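Local coordinates for protein Cow rumen GH26 endo-mannanase (Metagenome, PDB 6UEH) that probably hydrolyses internal beta-1,4-mannosidic bonds of mannans such as galactomannan, as a ruminal endo-mannanase of glycoside hydrolase family 26, at residues Phe308-His312 with Ile340-Leu344; Ile358-Tyr364 with Val380-Asp386. All blocks are in the same frame, centred on the assembly; numbering follows the deposited sequence.

In the fold
The family 26 domain is a beta/alpha barrel of the TIM type, and both contacts lie inside it. Following the chain, interaction 1 runs from segment 308-312, which takes in part of strand 306-309, to helix 334-351, closing a loop of 27 residues between its segments. The helix then leads into strand 357-362, which returns to the sheet beside 306-309. Interaction 2 opens there and pairs this strand with 382-387; the 15 residues between segments 358-364 and 380-386 hold neither helix nor strand. The contacts are therefore in series, neither nested nor crossed. They meet where Phe308 N lies 2.9 Å from Ile358 O and Arg309 NH1 2.8 Å from Asn362 OD1, both probable hydrogen bonds.

Interaction 1 (Phe308-His312 with Ile340-Leu344); sequences FRPLH and IWKYL. With ACT (acetate ion), chain D.
Leu311 reaches helix 334-351 with one methyl: its CD1 lies 3.6 Å from Trp341 CA and 3.9 Å from Trp341 CE3, so it touches both the helix backbone and the indole. The same methyl also meets Leu344 CD2, and Ile340 CG2 lies slightly farther off. Leu311, with left-handed helical backbone angles (phi 50°, psi 46°), directs its CB at the helix.

The indole of Trp341 reaches back from the helix to Pro310. Its CG is anti to the backbone N (chi1 177°), which sends the six-membered ring to the 308-312 segment. There the rim atom CZ3 approaches Pro310 O at 3.2 Å, with the oxygen near the ring plane at the edge. Pro310 and the indole cross at about a right angle, Pro310 CG being 3.9 Å from Trp341 CZ3. The indole nitrogen is satisfied beyond the contact, by the backbone oxygen of Tyr379.

Leu344, one helical turn after Ile340, adds a third contact: its CD2 packs 3.6 Å from Pro310 CB. Apart from the carbonyl at the ring edge, the contacts are essentially apolar, and no hydrogen bond links the two segments. His312 takes no part in them; its CB is directed away from the helix, and NE2 gives a 2.9 Å hydrogen bond to the acetate OXT, an ion also bonded by His240.

The contact thus seats helix 334-351 against Pro310 and Leu311, next in the chain to barrel strand 306-309, with helix 280-301 touching Leu311 and Leu344 and strand 357-362 touching Trp341 through Gln361.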
ATOM      1  N   PHE A 308      11.441  -6.807   7.273  1.00 13.68           N
ATOM      2  CA  PHE A 308      11.184  -8.130   6.719  1.00 14.39           C
ATOM      3  C   PHE A 308       9.766  -8.219   6.161  1.00 14.40           C
ATOM      4  O   PHE A 308       8.788  -8.020   6.887  1.00 13.44           O
ATOM      5  CB  PHE A 308      11.416  -9.196   7.796  1.00 15.26           C
ATOM      6  CG  PHE A 308      11.375 -10.605   7.282  1.00 16.85           C
ATOM      7  CD1 PHE A 308      12.011 -10.945   6.099  1.00 18.18           C
ATOM      8  CD2 PHE A 308      10.718 -11.597   7.994  1.00 17.00           C
ATOM      9  CE1 PHE A 308      11.978 -12.248   5.628  1.00 18.19           C
ATOM     10  CE2 PHE A 308      10.684 -12.900   7.527  1.00 16.22           C
ATOM     11  CZ  PHE A 308      11.314 -13.224   6.344  1.00 16.16           C
ATOM     12  N   ARG A 309       9.666  -8.515   4.866  1.00 14.21           N
ATOM     13  CA  ARG A 309       8.379  -8.558   4.179  1.00 15.22           C
ATOM     14  C   ARG A 309       8.111  -9.946   3.584  1.00 16.35           C
ATOM     15  O   ARG A 309       8.140 -10.128   2.368  1.00 17.20           O
ATOM     16  CB  ARG A 309       8.334  -7.482   3.085  1.00 15.09           C
ATOM     17  CG  ARG A 309       6.965  -7.250   2.461  1.00 15.00           C
ATOM     18  CD  ARG A 309       6.988  -6.034   1.541  1.00 15.60           C
ATOM     19  NE  ARG A 309       7.999  -6.151   0.493  1.00 15.53           N
ATOM     20  CZ  ARG A 309       7.729  -6.450  -0.774  1.00 16.07           C
ATOM     21  NH1 ARG A 309       6.473  -6.652  -1.158  1.00 15.60           N
ATOM     22  NH2 ARG A 309       8.713  -6.535  -1.661  1.00 16.49           N
ATOM     23  N   PRO A 310       7.853 -10.936   4.452  1.00 15.67           N
ATOM     24  CA  PRO A 310       7.572 -12.283   3.955  1.00 15.01           C
ATOM     25  C   PRO A 310       6.129 -12.393   3.494  1.00 14.81           C
ATOM     26  O   PRO A 310       5.351 -11.481   3.777  1.00 14.88           O
ATOM     27  CB  PRO A 310       7.821 -13.155   5.183  1.00 14.57           C
ATOM     28  CG  PRO A 310       7.367 -12.285   6.316  1.00 14.79           C
ATOM     29  CD  PRO A 310       7.715 -10.860   5.918  1.00 15.12           C
ATOM     30  N   LEU A 311       5.786 -13.478   2.801  1.00 15.56           N
ATOM     31  CA  LEU A 311       4.394 -13.787   2.483  1.00 15.36           C
ATOM     32  C   LEU A 311       3.682 -12.591   1.863  1.00 15.64           C
ATOM     33  O   LEU A 311       2.562 -12.252   2.250  1.00 16.01           O
ATOM     34  CB  LEU A 311       3.660 -14.243   3.748  1.00 15.08           C
ATOM     35  CG  LEU A 311       4.265 -15.459   4.456  1.00 14.01           C
ATOM     36  CD1 LEU A 311       3.684 -15.626   5.853  1.00 14.31           C
ATOM     37  CD2 LEU A 311       4.029 -16.713   3.631  1.00 11.62           C
ATOM     38  N   HIS A 312       4.346 -11.956   0.904  1.00 14.99           N
ATOM     39  CA  HIS A 312       3.901 -10.673   0.374  1.00 15.94           C
ATOM     40  C   HIS A 312       2.881 -10.816  -0.755  1.00 17.81           C
ATOM     41  O   HIS A 312       2.690 -11.907  -1.298  1.00 18.40           O
ATOM     42  CB  HIS A 312       5.111  -9.863  -0.107  1.00 15.69           C
ATOM     43  CG  HIS A 312       5.783 -10.433  -1.318  1.00 15.49           C
ATOM     44  ND1 HIS A 312       6.323 -11.700  -1.344  1.00 15.70           N
ATOM     45  CD2 HIS A 312       6.012  -9.900  -2.541  1.00 16.78           C
ATOM     46  CE1 HIS A 312       6.848 -11.929  -2.534  1.00 16.90           C
ATOM     47  NE2 HIS A 312       6.675 -10.852  -3.279  1.00 17.65           N
ATOM     48  N   ILE A 340      -1.127 -18.612   8.492  1.00 18.88           N
ATOM     49  CA  ILE A 340       0.230 -18.897   8.036  1.00 18.74           C
ATOM     50  C   ILE A 340       1.194 -17.795   8.474  1.00 17.72           C
ATOM     51  O   ILE A 340       2.303 -18.080   8.928  1.00 16.35           O
ATOM     52  CB  ILE A 340       0.291 -19.060   6.504  1.00 19.29           C
ATOM     53  CG1 ILE A 340      -0.536 -20.273   6.070  1.00 21.33           C
ATOM     54  CG2 ILE A 340       1.733 -19.204   6.033  1.00 18.70           C
ATOM     55  CD1 ILE A 340      -0.560 -20.498   4.573  1.00 15.49           C
ATOM     56  N   TRP A 341       0.764 -16.540   8.347  1.00 17.11           N
ATOM     57  CA  TRP A 341       1.563 -15.405   8.804  1.00 16.06           C
ATOM     58  C   TRP A 341       1.868 -15.509  10.294  1.00 16.30           C
ATOM     59  O   TRP A 341       3.010 -15.323  10.723  1.00 16.21           O
ATOM     60  CB  TRP A 341       0.848 -14.081   8.515  1.00 15.86           C
ATOM     61  CG  TRP A 341       1.585 -12.869   9.027  1.00 15.53           C
ATOM     62  CD1 TRP A 341       1.565 -12.370  10.300  1.00 16.22           C
ATOM     63  CD2 TRP A 341       2.445 -12.005   8.273  1.00 15.86           C
ATOM     64  NE1 TRP A 341       2.359 -11.250  10.383  1.00 16.00           N
ATOM     65  CE2 TRP A 341       2.913 -11.005   9.154  1.00 15.91           C
ATOM     66  CE3 TRP A 341       2.867 -11.978   6.940  1.00 15.70           C
ATOM     67  CZ2 TRP A 341       3.778  -9.991   8.744  1.00 16.21           C
ATOM     68  CZ3 TRP A 341       3.727 -10.969   6.534  1.00 15.30           C
ATOM     69  CH2 TRP A 341       4.174  -9.993   7.433  1.00 15.40           C
ATOM     70  N   LYS A 342       0.837 -15.795  11.082  1.00 17.31           N
ATOM     71  CA  LYS A 342       1.002 -15.941  12.524  1.00 18.16           C
ATOM     72  C   LYS A 342       1.938 -17.100  12.849  1.00 17.08           C
ATOM     73  O   LYS A 342       2.737 -17.016  13.780  1.00 17.22           O
ATOM     74  CB  LYS A 342      -0.354 -16.139  13.204  1.00 19.45           C
ATOM     75  CG  LYS A 342      -1.257 -14.915  13.141  1.00 20.87           C
ATOM     76  CD  LYS A 342      -2.557 -15.143  13.895  1.00 23.42           C
ATOM     77  CE  LYS A 342      -3.439 -13.906  13.858  1.00 25.22           C
ATOM     78  NZ  LYS A 342      -4.731 -14.125  14.567  1.00 27.47           N
ATOM     79  N   TYR A 343       1.840 -18.173  12.069  1.00 17.31           N
ATOM     80  CA  TYR A 343       2.718 -19.331  12.228  1.00 17.84           C
ATOM     81  C   TYR A 343       4.178 -18.925  12.069  1.00 17.00           C
ATOM     82  O   TYR A 343       5.014 -19.243  12.913  1.00 17.66           O
ATOM     83  CB  TYR A 343       2.355 -20.420  11.211  1.00 17.38           C
ATOM     84  CG  TYR A 343       3.138 -21.711  11.352  1.00 17.41           C
ATOM     85  CD1 TYR A 343       4.379 -21.869  10.747  1.00 16.84           C
ATOM     86  CD2 TYR A 343       2.624 -22.780  12.077  1.00 18.41           C
ATOM     87  CE1 TYR A 343       5.091 -23.051  10.869  1.00 18.03           C
ATOM     88  CE2 TYR A 343       3.327 -23.964  12.202  1.00 19.17           C
ATOM     89  CZ  TYR A 343       4.561 -24.095  11.596  1.00 19.43           C
ATOM     90  OH  TYR A 343       5.263 -25.273  11.723  1.00 20.27           O
ATOM     91  N   LEU A 344       4.476 -18.217  10.983  1.00 15.83           N
ATOM     92  CA  LEU A 344       5.836 -17.772  10.699  1.00 15.68           C
ATOM     93  C   LEU A 344       6.333 -16.800  11.765  1.00 16.44           C
ATOM     94  O   LEU A 344       7.467 -16.905  12.234  1.00 17.08           O
ATOM     95  CB  LEU A 344       5.910 -17.118   9.318  1.00 13.55           C
ATOM     96  CG  LEU A 344       7.272 -16.546   8.913  1.00 13.50           C
ATOM     97  CD1 LEU A 344       8.338 -17.640   8.873  1.00 14.49           C
ATOM     98  CD2 LEU A 344       7.181 -15.831   7.574  1.00 13.74           C
TER
HETATM   99  C   ACT D 603       7.531  -9.704  -6.904  1.00 27.04           C
HETATM  100  O   ACT D 603       7.463 -10.917  -7.200  1.00 26.89           O
HETATM  101  OXT ACT D 603       7.524  -9.438  -5.682  1.00 25.18           O
HETATM  102  CH3 ACT D 603       7.622  -8.637  -7.953  1.00 27.65           C

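Interaction 2 (Ile358-Tyr364 with Val380-Asp386); sequences IWEQNLY and VDMIGYD
Trp359 and Asp381 bond in both directions at the start of the pair. The backbone N of Trp359 donates to Asp381 OD2 at 2.9 Å, meeting the carboxylate on its anti side, while Asp381 N returns a 2.7 Å bond to Trp359 O. A weak bond from Met382 N shares that oxygen. With its CG beside the backbone N (chi1 -59°), Asp381 presents OD2 to both the Trp359 amide and the indole edge; its OD1 is taken by Ser146.

Beyond this, the strands run parallel (axes 41° apart) and pair Glu360 with Met382, Gln361 with Ile383 and Asn362 with Gly384. Both backbone polar atoms of Gln361 are paired across the strands: its N donates to Met382 O at 2.9 Å, and its O accepts Gly384 N from well above the carbonyl plane. Gly384 O then takes Leu363 N at 3.1 Å. In the Gln361 side chain, OE1 accepts from Ala375 N and NE2 bonds Tyr337 OH.

Asn362 ND2 bonds Asp386 OD1 at 2.9 Å from above the carboxylate, the two flat groups 86° apart, and weakly bonds Gly384 O; Arg309 takes Asn362 OD1 and Asp386 OD2. Glu360 OE2 lies near Met382 SD, whereas OE1 bonds Tyr447. Water 1 donates to Leu363 O and accepts from Asp386 N; water 2 donates to Asp386 O and bonds Tyr364 OH.

In this TIM barrel's eight-stranded parallel sheet, 357-362 lies between 306-309 and 382-387. An acetate, probably from the crystallisation liquor, has its nearest atom about 5 Å from the Asp386 side chain, consistent with the active-site pocket at the C-terminal strand ends.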
ATOM      1  N   ILE A 358      11.483  -5.988  11.512  1.00 16.61           N
ATOM      2  CA  ILE A 358      10.333  -5.104  11.401  1.00 15.96           C
ATOM      3  C   ILE A 358       9.369  -5.732  10.404  1.00 15.41           C
ATOM      4  O   ILE A 358       9.624  -5.739   9.201  1.00 15.32           O
ATOM      5  CB  ILE A 358      10.731  -3.686  10.948  1.00 15.77           C
ATOM      6  CG1 ILE A 358      11.715  -3.070  11.949  1.00 15.13           C
ATOM      7  CG2 ILE A 358       9.498  -2.805  10.798  1.00 15.13           C
ATOM      8  CD1 ILE A 358      12.137  -1.660  11.606  1.00 16.26           C
ATOM      9  N   TRP A 359       8.271  -6.278  10.913  1.00 15.10           N
ATOM     10  CA  TRP A 359       7.371  -7.081  10.094  1.00 15.17           C
ATOM     11  C   TRP A 359       6.470  -6.221   9.212  1.00 15.26           C
ATOM     12  O   TRP A 359       5.566  -5.541   9.702  1.00 15.47           O
ATOM     13  CB  TRP A 359       6.525  -7.993  10.986  1.00 15.47           C
ATOM     14  CG  TRP A 359       7.334  -9.012  11.733  1.00 15.36           C
ATOM     15  CD1 TRP A 359       8.053  -8.815  12.878  1.00 15.86           C
ATOM     16  CD2 TRP A 359       7.507 -10.389  11.382  1.00 15.04           C
ATOM     17  NE1 TRP A 359       8.663  -9.986  13.262  1.00 15.53           N
ATOM     18  CE2 TRP A 359       8.343 -10.968  12.359  1.00 15.21           C
ATOM     19  CE3 TRP A 359       7.035 -11.190  10.337  1.00 13.91           C
ATOM     20  CZ2 TRP A 359       8.716 -12.309  12.322  1.00 15.04           C
ATOM     21  CZ3 TRP A 359       7.408 -12.521  10.302  1.00 12.68           C
ATOM     22  CH2 TRP A 359       8.240 -13.066  11.288  1.00 14.68           C
ATOM     23  N   GLU A 360       6.723  -6.259   7.907  1.00 14.93           N
ATOM     24  CA  GLU A 360       5.908  -5.520   6.949  1.00 14.59           C
ATOM     25  C   GLU A 360       5.001  -6.462   6.173  1.00 15.65           C
ATOM     26  O   GLU A 360       5.469  -7.396   5.517  1.00 14.25           O
ATOM     27  CB  GLU A 360       6.783  -4.726   5.976  1.00 15.22           C
ATOM     28  CG  GLU A 360       5.982  -3.924   4.958  1.00 15.67           C
ATOM     29  CD  GLU A 360       6.843  -2.988   4.133  1.00 16.57           C
ATOM     30  OE1 GLU A 360       8.029  -3.305   3.909  1.00 17.02           O
ATOM     31  OE2 GLU A 360       6.333  -1.929   3.713  1.00 16.17           O
ATOM     32  N   GLN A 361       3.699  -6.216   6.256  1.00 16.11           N
ATOM     33  CA  GLN A 361       2.731  -7.032   5.543  1.00 16.45           C
ATOM     34  C   GLN A 361       2.072  -6.230   4.429  1.00 16.62           C
ATOM     35  O   GLN A 361       1.634  -5.097   4.642  1.00 16.07           O
ATOM     36  CB  GLN A 361       1.671  -7.573   6.504  1.00 17.81           C
ATOM     37  CG  GLN A 361       0.657  -8.494   5.844  1.00 18.72           C
ATOM     38  CD  GLN A 361      -0.295  -9.120   6.841  1.00 19.52           C
ATOM     39  OE1 GLN A 361      -0.990  -8.421   7.582  1.00 19.49           O
ATOM     40  NE2 GLN A 361      -0.323 -10.448   6.874  1.00 19.34           N
ATOM     41  N   ASN A 362       2.014  -6.817   3.239  1.00 15.98           N
ATOM     42  CA  ASN A 362       1.311  -6.195   2.129  1.00 17.15           C
ATOM     43  C   ASN A 362      -0.195  -6.223   2.348  1.00 16.54           C
ATOM     44  O   ASN A 362      -0.738  -7.179   2.901  1.00 17.01           O
ATOM     45  CB  ASN A 362       1.653  -6.889   0.805  1.00 17.89           C
ATOM     46  CG  ASN A 362       2.887  -6.307   0.135  1.00 19.35           C
ATOM     47  OD1 ASN A 362       3.877  -7.004  -0.074  1.00 20.43           O
ATOM     48  ND2 ASN A 362       2.824  -5.032  -0.219  1.00 20.28           N
ATOM     49  N   LEU A 363      -0.860  -5.158   1.930  1.00 15.51           N
ATOM     50  CA  LEU A 363      -2.309  -5.152   1.829  1.00 16.11           C
ATOM     51  C   LEU A 363      -2.674  -4.528   0.496  1.00 17.41           C
ATOM     52  O   LEU A 363      -1.897  -3.753  -0.065  1.00 16.31           O
ATOM     53  CB  LEU A 363      -2.953  -4.381   2.986  1.00 15.92           C
ATOM     54  CG  LEU A 363      -2.937  -5.021   4.377  1.00 15.19           C
ATOM     55  CD1 LEU A 363      -3.491  -4.057   5.415  1.00 16.70           C
ATOM     56  CD2 LEU A 363      -3.726  -6.317   4.385  1.00 18.43           C
ATOM     57  N   TYR A 364      -3.845  -4.877  -0.019  1.00 18.72           N
ATOM     58  CA  TYR A 364      -4.379  -4.195  -1.187  1.00 21.23           C
ATOM     59  C   TYR A 364      -5.607  -3.390  -0.781  1.00 22.25           C
ATOM     60  O   TYR A 364      -6.045  -3.455   0.365  1.00 22.85           O
ATOM     61  CB  TYR A 364      -4.706  -5.195  -2.296  1.00 22.63           C
ATOM     62  CG  TYR A 364      -3.467  -5.720  -2.984  1.00 21.92           C
ATOM     63  CD1 TYR A 364      -2.901  -5.037  -4.053  1.00 21.94           C
ATOM     64  CD2 TYR A 364      -2.847  -6.886  -2.549  1.00 22.11           C
ATOM     65  CE1 TYR A 364      -1.762  -5.507  -4.680  1.00 21.91           C
ATOM     66  CE2 TYR A 364      -1.709  -7.365  -3.171  1.00 22.25           C
ATOM     67  CZ  TYR A 364      -1.170  -6.671  -4.234  1.00 22.84           C
ATOM     68  OH  TYR A 364      -0.035  -7.141  -4.854  1.00 23.48           O
ATOM     69  N   VAL A 380       1.972  -7.318  13.074  1.00 18.63           N
ATOM     70  CA  VAL A 380       2.446  -6.519  11.943  1.00 17.86           C
ATOM     71  C   VAL A 380       3.005  -5.172  12.421  1.00 18.95           C
ATOM     72  O   VAL A 380       2.438  -4.549  13.319  1.00 19.41           O
ATOM     73  CB  VAL A 380       1.310  -6.275  10.911  1.00 18.62           C
ATOM     74  CG1 VAL A 380       1.809  -5.454   9.730  1.00 16.76           C
ATOM     75  CG2 VAL A 380       0.725  -7.601  10.424  1.00 18.83           C
ATOM     76  N   ASP A 381       4.113  -4.730  11.827  1.00 17.47           N
ATOM     77  CA  ASP A 381       4.752  -3.472  12.220  1.00 17.57           C
ATOM     78  C   ASP A 381       4.656  -2.392  11.150  1.00 16.99           C
ATOM     79  O   ASP A 381       4.959  -1.226  11.406  1.00 17.37           O
ATOM     80  CB  ASP A 381       6.226  -3.704  12.553  1.00 17.80           C
ATOM     81  CG  ASP A 381       6.421  -4.701  13.672  1.00 20.00           C
ATOM     82  OD1 ASP A 381       5.661  -4.638  14.660  1.00 19.07           O
ATOM     83  OD2 ASP A 381       7.331  -5.547  13.558  1.00 18.62           O
ATOM     84  N   MET A 382       4.252  -2.781   9.946  1.00 16.43           N
ATOM     85  CA  MET A 382       4.240  -1.865   8.812  1.00 15.92           C
ATOM     86  C   MET A 382       3.365  -2.430   7.701  1.00 17.97           C
ATOM     87  O   MET A 382       3.318  -3.641   7.502  1.00 16.71           O
ATOM     88  CB  MET A 382       5.666  -1.627   8.302  1.00 15.70           C
ATOM     89  CG  MET A 382       5.783  -0.654   7.136  1.00 15.26           C
ATOM     90  SD  MET A 382       7.479  -0.492   6.521  1.00 15.46           S
ATOM     91  CE  MET A 382       8.333   0.043   8.006  1.00 15.83           C
ATOM     92  N   ILE A 383       2.670  -1.552   6.985  1.00 18.07           N
ATOM     93  CA  ILE A 383       1.869  -1.968   5.842  1.00 17.61           C
ATOM     94  C   ILE A 383       2.555  -1.580   4.539  1.00 17.53           C
ATOM     95  O   ILE A 383       2.925  -0.424   4.343  1.00 18.18           O
ATOM     96  CB  ILE A 383       0.458  -1.343   5.868  1.00 17.63           C
ATOM     97  CG1 ILE A 383      -0.257  -1.687   7.175  1.00 17.70           C
ATOM     98  CG2 ILE A 383      -0.355  -1.818   4.670  1.00 17.08           C
ATOM     99  CD1 ILE A 383      -0.469  -3.164   7.380  1.00 16.05           C
ATOM    100  N   GLY A 384       2.725  -2.549   3.647  1.00 16.20           N
ATOM    101  CA  GLY A 384       3.314  -2.277   2.352  1.00 14.14           C
ATOM    102  C   GLY A 384       2.279  -2.321   1.246  1.00 15.11           C
ATOM    103  O   GLY A 384       1.338  -3.108   1.303  1.00 15.16           O
ATOM    104  N   TYR A 385       2.440  -1.462   0.246  1.00 15.31           N
ATOM    105  CA  TYR A 385       1.601  -1.534  -0.943  1.00 15.84           C
ATOM    106  C   TYR A 385       2.484  -1.661  -2.176  1.00 16.80           C
ATOM    107  O   TYR A 385       3.412  -0.876  -2.369  1.00 16.93           O
ATOM    108  CB  TYR A 385       0.684  -0.311  -1.065  1.00 14.05           C
ATOM    109  CG  TYR A 385      -0.290  -0.443  -2.215  1.00 15.08           C
ATOM    110  CD1 TYR A 385      -1.386  -1.294  -2.123  1.00 14.87           C
ATOM    111  CD2 TYR A 385      -0.104   0.259  -3.400  1.00 15.76           C
ATOM    112  CE1 TYR A 385      -2.274  -1.436  -3.171  1.00 15.22           C
ATOM    113  CE2 TYR A 385      -0.990   0.122  -4.459  1.00 16.81           C
ATOM    114  CZ  TYR A 385      -2.072  -0.730  -4.335  1.00 17.41           C
ATOM    115  OH  TYR A 385      -2.958  -0.878  -5.378  1.00 19.41           O
ATOM    116  N   ASP A 386       2.205  -2.667  -2.997  1.00 14.04           N
ATOM    117  CA  ASP A 386       2.966  -2.876  -4.219  1.00 17.74           C
ATOM    118  C   ASP A 386       2.208  -2.287  -5.401  1.00 19.23           C
ATOM    119  O   ASP A 386       1.210  -2.847  -5.859  1.00 14.55           O
ATOM    120  CB  ASP A 386       3.252  -4.363  -4.422  1.00 14.40           C
ATOM    121  CG  ASP A 386       4.243  -4.901  -3.406  1.00 14.88           C
ATOM    122  OD1 ASP A 386       4.531  -4.196  -2.414  1.00 14.11           O
ATOM    123  OD2 ASP A 386       4.741  -6.024  -3.595  1.00 14.68           O
TER
HETATM  124  O   HOH W   1      -0.027  -4.456  -1.844  1.00 15.17           O
HETATM  125  O   HOH W   2       0.854  -5.672  -6.884  1.00 20.53           O